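Local coordinates for lectin (Polyandrocarpa misakiensis, PDB 1BYF), which binds galactose in a calcium-dependent manner as a homodimeric C-type lectin and serves in the defence of the tunicate against microorganisms, at residues D2-F7 and C119-D124; A27-A32 and Y53-D58; A32-T37 and W69-S74; D9-Y14 and G112-V117. One frame throughout, in Å; residues are numbered along the deposited sequence.

Contact 1 (D2-F7 and C119-D124); sequences DYEILF and CEKELD. With ZN (zinc ion), chain D.
Cys-119 and Leu-6 open an antiparallel ladder between the first and last strands of the C-type lectin fold, the pairing that brings the two chain termini together. They form a hydrogen-bonded pair, Leu-6 N giving to Cys-119 O and Cys-119 N to Leu-6 O, each at 2.8 Å. The sulfur of Cys-119 is held in the disulfide to Cys-21, which ties the same strand to helix 14-22. Glu-120 comes next, in a non-hydrogen-bonded pair with Ile-5, whose CD1 lies 3.8 Å from Glu-120 CB. The Glu-120 carboxylate runs alongside the Tyr-3 ring, the two planes 53° apart, while its oxygens accept from Ser-30 N, Ala-32 N and Ser-31 OG; Tyr-3 OH is hydrogen-bonded to Ser-31 OG.

On the face shared with Leu-6 and Cys-119, Lys-121 lies beside Glu-4, its CD 3.7 Å from Glu-4 OE1, whereas Glu-4 OE2 bonds to Tyr-20 of the second subunit. Glu-122 follows, its CA 3.7 Å from Tyr-3 CD2. Beyond the strand, Leu-123 turns CG beside its own backbone N (chi1 -62°), which lays CD1 3.5 Å from Tyr-3 O and CD2 near the Glu-4 carboxylate. Its backbone N gives to Asp-2 O from above the carbonyl plane, and Asp-2 OD2 binds a zinc ion at 2.0 Å.

Contact 2 (A27-A32 and Y53-D58); sequences ALVSSA and YWVGAD
Val-29 and Gly-56 share the one hydrogen bond that joins 27-32 to 53-58. Gly-56 N gives to Val-29 O at 2.6 Å, with an angle of 152° at the hydrogen and the donor tilted modestly from the carbonyl plane. Val-29 and Trp-54 are also hydrogen-bonded, backbone to backbone, to Ile-118 and Arg-116, one after the other along the same edge of strand 115-122.

Van der Waals packing on the backbone surrounds that bond, and Leu-28 supplies most of it. Its CG is anti to the backbone N (chi1 -160°), a setting that sends the branched end across the backbone of 54-56. Leu-28 CD2 rests 3.4 Å from Val-55 O, and Leu-28 CG lies 3.6 Å from Gly-56 N. Leu-28 CB packs 3.9 Å from Gly-56 CA.

This is the core of the C-type lectin domain, where the chain leaves strand 53-55 of the main sheet and passes into the small two-stranded sheet of 57-58 and 68-69. The corner is an inverse gamma turn centred on Gly-56.

Two apolar pairs of side chains add to the contact. Leu-28 CD1 reaches Trp-54 CB at 4.2 Å. In Val-29, CG1 stands between the backbone N and the carbonyl carbon and meets Val-55 CG1 at 3.7 Å.

Ser-30 CB lies 4.0 Å from Gly-56 O. The carbonyl oxygen of Trp-54, buried beneath Leu-28 and Val-29, has no polar partner in the model, although the indole NE1 of Trp-54 is hydrogen-bonded to Met-12 O.

Contact 3 (A32-T37 and W69-S74); sequences AMRDST and WNDGVS. With ZN (zinc ion), chain I.
Arg-34 and Met-33 join the turn before helix 36-49 to the turn that follows strand 68-69, in a mixed contact of salt bridge, cation-pi and apolar packing at the border of core and surface. The guanidinium of Arg-34 holds Asp-71 end-on with two nitrogens, one to each carboxylate oxygen. Arg-34 NH2 reaches Asp-71 OD2 at 2.7 Å, nearly straight (171°) and in the guanidinium plane, while Arg-34 NH1 reaches Asp-71 OD1 at 3.1 Å, with that oxygen tilted out of the guanidinium plane. Both oxygens use their syn lone pairs.

The same side chain lies over one face of the Trp-69 indole. Arg-34 CG sits 4.2 Å from the centroid of the Trp-69 five-membered ring, an off-centre CH-pi contact. Arg-34 CZ lies 4.7 Å from the same centroid, an off-centre cation-pi contact with the guanidinium and ring planes 52° apart. A bend at chi3 (-63°) turns the guanidinium so that it meets Asp-71 while Arg-34 NH1 stays over the ring. Val-73 CB lies over the centre of the guanidinium, so that the group is packed on a face as well as bonded at its edge.

Within the C-type lectin domain, 69-72 is a type I beta turn, and it presents Trp-69 and Asp-71 together to Arg-34. Deeper in, Met-33 CB touches Trp-69 CH2 at 3.5 Å, and both side chains also rest on Leu-106 of strand 105-109.

Asp-35, at the N-cap of helix 36-49, divides its carboxylate. OD1 accepts from Met-38 N and, weakly, from Thr-37 N, whereas Asp-35 OD2 binds a zinc ion at 2.1 Å, and water 2 bridges that ion to OD1.

Contact 4 (D9-Y14 and G112-V117); sequences DETMNY and GGARRV
Arg-116 extends from CG to NE, anti at chi2 (171°) and again at chi3, and this straight run carries its guanidinium to Asp-9. Arg-116 NE gives to Asp-9 OD1 at 2.9 Å along an almost straight line (171°), in the guanidinium plane but on the anti side of the oxygen. Asp-9 O lies over one face of the same guanidinium, offset toward its rim. The carboxylate is shared further: OD1 also pairs with Lys-49, and OD2 accepts from Tyr-3 N of the second subunit, so charges from the chain and a bond from its partner converge on Asp-9.

Met-12 bends at chi2 and chi3, which brings Met-12 CE to Val-117 CG2 at 3.6 Å. The backbone of Met-12 forms a hydrogen-bonded antiparallel pair with Arg-115: Met-12 N gives to Arg-115 O and Arg-115 N to Met-12 O, both at 2.9 Å. Nearer the surface, Thr-11 CB lies 3.9 Å from Ala-114 CB.

Asn-13 ND2 and Gly-112 O are bridged by water 4, while Asn-13 OD1 accepts from Asp-16 N. Asn-13 thereby serves as N-cap of helix 14-22, beside a single antiparallel bridge where, in this C-type lectin fold, strand 10-12 crosses the start of strand 115-122 at 116°.

In the fold
Strand 115-122 is the common thread: contact 4 lies at its start and contact 1 at its end, with centres about 19 Å apart, and both reach the second subunit. Contact 2 sits about 4 Å from the centre of the chain (centre to centre) and meets each of them, through Glu-120 N to Ala-27 O (2.7 Å) and Trp-54 NE1 to Met-12 O (2.6 Å). Contact 3 adjoins contact 2, sharing Ala-32, and is tied to it by Asn-70 N to Gly-56 O (2.7 Å). Among contacts 2 to 4, the calcium site that binds carbohydrate lies closest to contact 4; its Asp-107 side chain is about 6 Å from that of Arg-115, 8 Å from Trp-54 and 11 Å from Met-33.

Contact 1 (D2-F7 and C119-D124)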
# COMPACT_ATOMS: atom_id res chain seq x y z
N ASP A 2 6.61 12.38 -0.44
CA ASP A 2 5.42 11.84 -1.07
C ASP A 2 5.74 10.71 -2.05
O ASP A 2 6.70 10.80 -2.82
CB ASP A 2 4.70 12.91 -1.89
CG ASP A 2 4.06 14.02 -1.11
OD1 ASP A 2 4.07 14.03 0.13
OD2 ASP A 2 3.53 14.92 -1.79
N TYR A 3 4.87 9.71 -2.09
CA TYR A 3 5.09 8.57 -2.96
C TYR A 3 3.82 7.88 -3.43
O TYR A 3 2.68 8.06 -3.04
CB TYR A 3 5.84 7.46 -2.19
CG TYR A 3 7.19 7.80 -1.63
CD1 TYR A 3 7.27 8.32 -0.35
CD2 TYR A 3 8.36 7.59 -2.34
CE1 TYR A 3 8.49 8.66 0.22
CE2 TYR A 3 9.58 7.93 -1.78
CZ TYR A 3 9.64 8.45 -0.51
OH TYR A 3 10.88 8.76 -0.00
N GLU A 4 4.08 6.90 -4.29
CA GLU A 4 3.18 5.89 -4.77
C GLU A 4 3.77 4.58 -4.20
O GLU A 4 4.96 4.36 -4.40
CB GLU A 4 3.11 5.74 -6.27
CG GLU A 4 2.14 6.64 -7.01
CD GLU A 4 2.27 6.49 -8.51
OE1 GLU A 4 2.96 5.56 -8.97
OE2 GLU A 4 1.68 7.26 -9.29
N ILE A 5 2.97 3.84 -3.46
CA ILE A 5 3.45 2.60 -2.87
C ILE A 5 2.56 1.44 -3.34
O ILE A 5 1.35 1.50 -3.21
CB ILE A 5 3.44 2.66 -1.33
CG1 ILE A 5 4.30 3.82 -0.83
CG2 ILE A 5 3.90 1.34 -0.73
CD1 ILE A 5 5.78 3.73 -1.15
N LEU A 6 3.20 0.43 -3.89
CA LEU A 6 2.48 -0.74 -4.39
C LEU A 6 2.86 -1.96 -3.56
O LEU A 6 4.05 -2.21 -3.39
CB LEU A 6 2.81 -0.95 -5.87
CG LEU A 6 2.40 -2.27 -6.51
CD1 LEU A 6 0.89 -2.48 -6.46
CD2 LEU A 6 2.85 -2.33 -7.96
N PHE A 7 1.90 -2.67 -3.03
CA PHE A 7 2.13 -3.89 -2.26
C PHE A 7 1.58 -5.05 -3.09
O PHE A 7 0.45 -4.92 -3.58
CB PHE A 7 1.41 -3.90 -0.92
CG PHE A 7 1.81 -2.86 0.08
CD1 PHE A 7 1.21 -1.61 0.09
CD2 PHE A 7 2.78 -3.14 1.03
CE1 PHE A 7 1.58 -0.66 1.03
CE2 PHE A 7 3.15 -2.20 1.97
CZ PHE A 7 2.56 -0.96 1.97
N CYS A 119 6.81 -1.86 -3.97
CA CYS A 119 7.42 -0.92 -4.89
C CYS A 119 7.06 0.51 -4.49
O CYS A 119 6.03 0.75 -3.85
CB CYS A 119 6.96 -1.12 -6.33
SG CYS A 119 7.00 -2.83 -6.91
N GLU A 120 7.93 1.44 -4.91
CA GLU A 120 7.73 2.85 -4.65
C GLU A 120 7.97 3.68 -5.91
O GLU A 120 8.64 3.28 -6.86
CB GLU A 120 8.66 3.37 -3.55
CG GLU A 120 10.13 3.51 -3.94
CD GLU A 120 10.99 4.25 -2.94
OE1 GLU A 120 10.97 3.92 -1.73
OE2 GLU A 120 11.73 5.18 -3.35
N LYS A 121 7.44 4.90 -5.86
CA LYS A 121 7.65 5.89 -6.90
C LYS A 121 7.47 7.27 -6.26
O LYS A 121 6.38 7.63 -5.81
CB LYS A 121 6.79 5.73 -8.14
CG LYS A 121 7.11 6.78 -9.20
CD LYS A 121 6.17 6.64 -10.39
CE LYS A 121 6.15 7.93 -11.21
NZ LYS A 121 7.54 8.33 -11.57
N GLU A 122 8.59 7.97 -6.14
CA GLU A 122 8.56 9.31 -5.56
C GLU A 122 7.69 10.20 -6.45
O GLU A 122 7.72 10.07 -7.67
CB GLU A 122 9.97 9.89 -5.42
CG GLU A 122 9.98 11.41 -5.30
CD GLU A 122 10.90 11.95 -4.23
OE1 GLU A 122 11.82 11.23 -3.78
OE2 GLU A 122 10.70 13.11 -3.81
N LEU A 123 6.95 11.11 -5.84
CA LEU A 123 6.10 12.02 -6.59
C LEU A 123 6.56 13.46 -6.35
O LEU A 123 6.66 13.83 -5.18
CB LEU A 123 4.65 11.90 -6.11
CG LEU A 123 3.96 10.55 -6.28
CD1 LEU A 123 2.65 10.53 -5.51
CD2 LEU A 123 3.71 10.24 -7.75
N ASP A 124 6.83 14.21 -7.40
CA ASP A 124 7.25 15.60 -7.22
C ASP A 124 6.14 16.56 -7.66
O ASP A 124 6.06 17.66 -7.11
ZN ZN D . 2.56 16.37 -0.89
O HOH W 1 8.22 14.21 -2.35

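Contact 2 (A27-A32 and Y53-D58)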
# COMPACT_ATOMS: atom_id res chain seq x y z
N ALA A 27 10.22 1.33 -8.31
CA ALA A 27 11.43 0.70 -7.82
C ALA A 27 11.15 -0.05 -6.51
O ALA A 27 10.25 0.34 -5.77
CB ALA A 27 12.52 1.74 -7.56
N LEU A 28 11.93 -1.09 -6.25
CA LEU A 28 11.75 -1.83 -4.99
C LEU A 28 11.86 -0.81 -3.87
O LEU A 28 12.78 0.03 -3.91
CB LEU A 28 12.78 -2.95 -4.90
CG LEU A 28 12.54 -4.12 -3.96
CD1 LEU A 28 11.17 -4.74 -4.17
CD2 LEU A 28 13.64 -5.16 -4.18
N VAL A 29 10.93 -0.79 -2.93
CA VAL A 29 10.91 0.23 -1.89
C VAL A 29 12.29 0.48 -1.29
O VAL A 29 13.02 -0.44 -0.92
CB VAL A 29 9.87 -0.09 -0.81
CG1 VAL A 29 10.32 -1.24 0.07
CG2 VAL A 29 9.54 1.15 0.02
N SER A 30 12.63 1.77 -1.18
CA SER A 30 13.93 2.17 -0.64
C SER A 30 13.84 3.52 0.06
O SER A 30 13.82 3.55 1.29
CB SER A 30 14.99 2.19 -1.74
OG SER A 30 14.63 3.08 -2.77
N SER A 31 13.81 4.63 -0.68
CA SER A 31 13.75 5.93 -0.02
C SER A 31 12.52 6.03 0.87
O SER A 31 12.60 6.67 1.92
CB SER A 31 13.79 7.09 -1.01
OG SER A 31 12.52 7.32 -1.57
N ALA A 32 11.41 5.38 0.51
CA ALA A 32 10.22 5.48 1.38
C ALA A 32 10.49 4.83 2.73
O ALA A 32 9.87 5.22 3.73
CB ALA A 32 8.98 4.94 0.70
N TYR A 53 8.39 -9.54 3.11
CA TYR A 53 8.40 -8.70 1.94
C TYR A 53 9.82 -8.28 1.55
O TYR A 53 10.60 -7.94 2.44
CB TYR A 53 7.68 -7.37 2.21
CG TYR A 53 6.18 -7.53 2.27
CD1 TYR A 53 5.56 -8.01 3.41
CD2 TYR A 53 5.40 -7.18 1.18
CE1 TYR A 53 4.18 -8.16 3.47
CE2 TYR A 53 4.02 -7.32 1.22
CZ TYR A 53 3.43 -7.81 2.37
OH TYR A 53 2.06 -7.95 2.41
N TRP A 54 10.11 -8.23 0.26
CA TRP A 54 11.42 -7.74 -0.16
C TRP A 54 11.42 -6.22 -0.03
O TRP A 54 10.38 -5.58 -0.18
CB TRP A 54 11.71 -8.07 -1.62
CG TRP A 54 12.08 -9.49 -1.90
CD1 TRP A 54 11.44 -10.37 -2.71
CD2 TRP A 54 13.22 -10.18 -1.36
NE1 TRP A 54 12.11 -11.57 -2.71
CE2 TRP A 54 13.20 -11.48 -1.89
CE3 TRP A 54 14.25 -9.82 -0.49
CZ2 TRP A 54 14.18 -12.43 -1.57
CZ3 TRP A 54 15.22 -10.76 -0.17
CH2 TRP A 54 15.17 -12.05 -0.71
N VAL A 55 12.58 -5.65 0.23
CA VAL A 55 12.79 -4.21 0.24
C VAL A 55 14.03 -3.98 -0.65
O VAL A 55 14.76 -4.93 -0.95
CB VAL A 55 12.95 -3.50 1.58
CG1 VAL A 55 11.71 -3.70 2.45
CG2 VAL A 55 14.20 -3.94 2.34
N GLY A 56 14.24 -2.75 -1.11
CA GLY A 56 15.32 -2.45 -2.01
C GLY A 56 16.67 -2.21 -1.39
O GLY A 56 17.22 -1.12 -1.56
N ALA A 57 17.23 -3.20 -0.70
CA ALA A 57 18.56 -3.05 -0.12
C ALA A 57 19.31 -4.38 -0.23
O ALA A 57 18.69 -5.45 -0.19
CB ALA A 57 18.49 -2.55 1.31
N ASP A 58 20.63 -4.29 -0.41
CA ASP A 58 21.44 -5.50 -0.54
C ASP A 58 22.92 -5.17 -0.36
O ASP A 58 23.27 -3.99 -0.24
CB ASP A 58 21.18 -6.13 -1.90
CG ASP A 58 21.57 -5.23 -3.06
OD1 ASP A 58 22.78 -4.99 -3.24
OD2 ASP A 58 20.68 -4.74 -3.79

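Contact 3 (A32-T37 and W69-S74)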
# COMPACT_ATOMS: atom_id res chain seq x y z
N ALA A 32 11.41 5.38 0.51
CA ALA A 32 10.22 5.48 1.38
C ALA A 32 10.49 4.83 2.73
O ALA A 32 9.87 5.22 3.73
CB ALA A 32 8.98 4.94 0.70
N MET A 33 11.41 3.88 2.80
CA MET A 33 11.72 3.24 4.07
C MET A 33 12.52 4.16 4.99
O MET A 33 12.60 3.93 6.20
CB MET A 33 12.48 1.93 3.87
CG MET A 33 11.68 0.87 3.13
SD MET A 33 10.23 0.31 4.01
CE MET A 33 10.90 -0.71 5.31
N ARG A 34 13.11 5.21 4.43
CA ARG A 34 13.91 6.16 5.21
C ARG A 34 13.08 7.38 5.60
O ARG A 34 13.55 8.32 6.23
CB ARG A 34 15.14 6.57 4.41
CG ARG A 34 16.01 5.39 3.97
CD ARG A 34 17.37 5.87 3.49
NE ARG A 34 17.29 6.72 2.31
CZ ARG A 34 17.21 6.36 1.04
NH1 ARG A 34 17.20 5.09 0.66
NH2 ARG A 34 17.15 7.30 0.10
N ASP A 35 11.80 7.36 5.22
CA ASP A 35 10.86 8.45 5.50
C ASP A 35 10.03 8.09 6.72
O ASP A 35 9.30 7.10 6.72
CB ASP A 35 10.02 8.65 4.24
CG ASP A 35 8.95 9.70 4.25
OD1 ASP A 35 8.13 9.74 5.19
OD2 ASP A 35 8.90 10.51 3.29
N SER A 36 10.13 8.87 7.78
CA SER A 36 9.45 8.62 9.04
C SER A 36 7.97 8.33 8.93
O SER A 36 7.49 7.41 9.62
CB SER A 36 9.68 9.78 10.02
OG SER A 36 9.13 10.97 9.50
N THR A 37 7.22 9.07 8.13
CA THR A 37 5.79 8.80 8.01
C THR A 37 5.53 7.55 7.19
O THR A 37 4.79 6.66 7.61
CB THR A 37 5.01 9.99 7.40
OG1 THR A 37 5.00 11.07 8.35
CG2 THR A 37 3.57 9.62 7.10
N TRP A 69 20.85 0.78 -0.13
CA TRP A 69 19.50 0.91 -0.68
C TRP A 69 19.70 1.02 -2.19
O TRP A 69 20.81 1.45 -2.58
CB TRP A 69 18.82 2.14 -0.09
CG TRP A 69 18.42 2.08 1.34
CD1 TRP A 69 18.98 2.74 2.40
CD2 TRP A 69 17.35 1.30 1.89
NE1 TRP A 69 18.33 2.43 3.57
CE2 TRP A 69 17.32 1.54 3.28
CE3 TRP A 69 16.41 0.43 1.34
CZ2 TRP A 69 16.39 0.93 4.12
CZ3 TRP A 69 15.49 -0.17 2.17
CH2 TRP A 69 15.48 0.09 3.55
N ASN A 70 18.77 0.61 -3.03
CA ASN A 70 18.96 0.65 -4.47
C ASN A 70 19.25 2.05 -5.02
O ASN A 70 19.64 2.13 -6.19
CB ASN A 70 17.74 0.20 -5.28
CG ASN A 70 16.98 -0.97 -4.74
OD1 ASN A 70 17.59 -1.97 -4.35
ND2 ASN A 70 15.66 -0.84 -4.74
N ASP A 71 18.96 3.10 -4.27
CA ASP A 71 19.22 4.45 -4.77
C ASP A 71 20.60 4.94 -4.34
O ASP A 71 20.91 6.13 -4.36
CB ASP A 71 18.13 5.43 -4.35
CG ASP A 71 17.92 5.52 -2.85
OD1 ASP A 71 18.45 4.67 -2.10
OD2 ASP A 71 17.21 6.46 -2.42
N GLY A 72 21.44 4.00 -3.91
CA GLY A 72 22.80 4.28 -3.52
C GLY A 72 23.03 4.76 -2.10
O GLY A 72 24.19 4.91 -1.70
N VAL A 73 21.97 5.01 -1.34
CA VAL A 73 22.12 5.47 0.03
C VAL A 73 22.39 4.28 0.94
O VAL A 73 21.82 3.20 0.78
CB VAL A 73 20.88 6.25 0.49
CG1 VAL A 73 20.96 6.69 1.94
CG2 VAL A 73 20.68 7.48 -0.40
N SER A 74 23.29 4.47 1.89
CA SER A 74 23.66 3.42 2.83
C SER A 74 22.55 3.07 3.81
O SER A 74 21.84 3.93 4.32
CB SER A 74 24.91 3.88 3.60
OG SER A 74 25.02 3.18 4.82
ZN ZN I . 7.55 12.08 3.31
O HOH W 2 5.94 11.42 4.57
O HOH W 3 8.35 13.27 4.98

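Contact 4 (D9-Y14 and G112-V117)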
# COMPACT_ATOMS: atom_id res chain seq x y z
N ASP A 9 0.85 -9.35 -3.26
CA ASP A 9 0.80 -10.65 -2.61
C ASP A 9 1.56 -11.70 -3.42
O ASP A 9 1.76 -12.82 -2.95
CB ASP A 9 -0.64 -11.12 -2.40
CG ASP A 9 -1.25 -10.42 -1.19
OD1 ASP A 9 -0.53 -10.33 -0.17
OD2 ASP A 9 -2.41 -10.00 -1.28
N GLU A 10 1.96 -11.34 -4.62
CA GLU A 10 2.73 -12.19 -5.51
C GLU A 10 4.15 -12.37 -4.96
O GLU A 10 4.74 -11.33 -4.67
CB GLU A 10 2.93 -11.43 -6.82
CG GLU A 10 2.03 -11.82 -7.97
CD GLU A 10 2.84 -12.47 -9.08
OE1 GLU A 10 3.39 -11.72 -9.91
OE2 GLU A 10 2.91 -13.72 -9.10
N THR A 11 4.67 -13.57 -4.88
CA THR A 11 6.02 -13.76 -4.37
C THR A 11 7.04 -14.03 -5.47
O THR A 11 6.73 -14.58 -6.52
CB THR A 11 6.03 -14.93 -3.36
OG1 THR A 11 5.57 -16.09 -4.07
CG2 THR A 11 5.10 -14.63 -2.20
N MET A 12 8.28 -13.64 -5.20
CA MET A 12 9.39 -13.76 -6.11
C MET A 12 10.72 -13.69 -5.33
O MET A 12 10.72 -13.25 -4.19
CB MET A 12 9.49 -12.54 -7.02
CG MET A 12 8.71 -12.43 -8.29
SD MET A 12 8.23 -10.68 -8.48
CE MET A 12 6.59 -10.79 -7.77
N ASN A 13 11.78 -13.98 -6.08
CA ASN A 13 13.12 -13.81 -5.50
C ASN A 13 13.45 -12.32 -5.62
O ASN A 13 12.69 -11.55 -6.22
CB ASN A 13 14.18 -14.69 -6.15
CG ASN A 13 14.35 -14.51 -7.63
OD1 ASN A 13 14.16 -13.42 -8.17
ND2 ASN A 13 14.73 -15.59 -8.33
N TYR A 14 14.56 -11.91 -5.04
CA TYR A 14 14.97 -10.51 -5.02
C TYR A 14 15.19 -9.91 -6.40
O TYR A 14 14.71 -8.79 -6.65
CB TYR A 14 16.22 -10.40 -4.15
CG TYR A 14 16.74 -8.99 -4.01
CD1 TYR A 14 16.16 -8.13 -3.09
CD2 TYR A 14 17.80 -8.52 -4.78
CE1 TYR A 14 16.61 -6.83 -2.93
CE2 TYR A 14 18.27 -7.22 -4.62
CZ TYR A 14 17.67 -6.39 -3.70
OH TYR A 14 18.11 -5.10 -3.53
N GLY A 112 17.58 -15.81 -3.03
CA GLY A 112 16.72 -16.68 -3.81
C GLY A 112 15.36 -17.05 -3.29
O GLY A 112 14.57 -17.63 -4.04
N GLY A 113 15.01 -16.75 -2.04
CA GLY A 113 13.71 -17.13 -1.51
C GLY A 113 12.56 -16.30 -2.06
O GLY A 113 12.73 -15.14 -2.43
N ALA A 114 11.38 -16.89 -2.13
CA ALA A 114 10.18 -16.20 -2.61
C ALA A 114 9.60 -15.32 -1.51
O ALA A 114 9.34 -15.79 -0.38
CB ALA A 114 9.13 -17.22 -3.02
N ARG A 115 9.38 -14.05 -1.80
CA ARG A 115 8.78 -13.15 -0.82
C ARG A 115 7.89 -12.14 -1.57
O ARG A 115 8.03 -11.99 -2.77
CB ARG A 115 9.78 -12.39 0.03
CG ARG A 115 11.06 -13.16 0.31
CD ARG A 115 11.99 -12.36 1.22
NE ARG A 115 12.08 -13.09 2.49
CZ ARG A 115 12.88 -14.12 2.72
NH1 ARG A 115 13.73 -14.58 1.81
NH2 ARG A 115 12.83 -14.68 3.92
N ARG A 116 7.03 -11.50 -0.79
CA ARG A 116 6.13 -10.50 -1.37
C ARG A 116 6.94 -9.28 -1.79
O ARG A 116 8.12 -9.16 -1.47
CB ARG A 116 5.00 -10.18 -0.39
CG ARG A 116 3.93 -11.26 -0.32
CD ARG A 116 2.96 -11.00 0.81
NE ARG A 116 1.75 -11.81 0.71
CZ ARG A 116 1.66 -13.12 0.89
NH1 ARG A 116 2.73 -13.85 1.20
NH2 ARG A 116 0.48 -13.72 0.75
N VAL A 117 6.30 -8.39 -2.53
CA VAL A 117 6.98 -7.23 -3.08
C VAL A 117 6.32 -5.90 -2.74
O VAL A 117 5.10 -5.77 -2.71
CB VAL A 117 7.03 -7.38 -4.62
CG1 VAL A 117 7.83 -6.24 -5.26
CG2 VAL A 117 7.64 -8.73 -5.02
O HOH W 4 14.94 -18.32 -6.65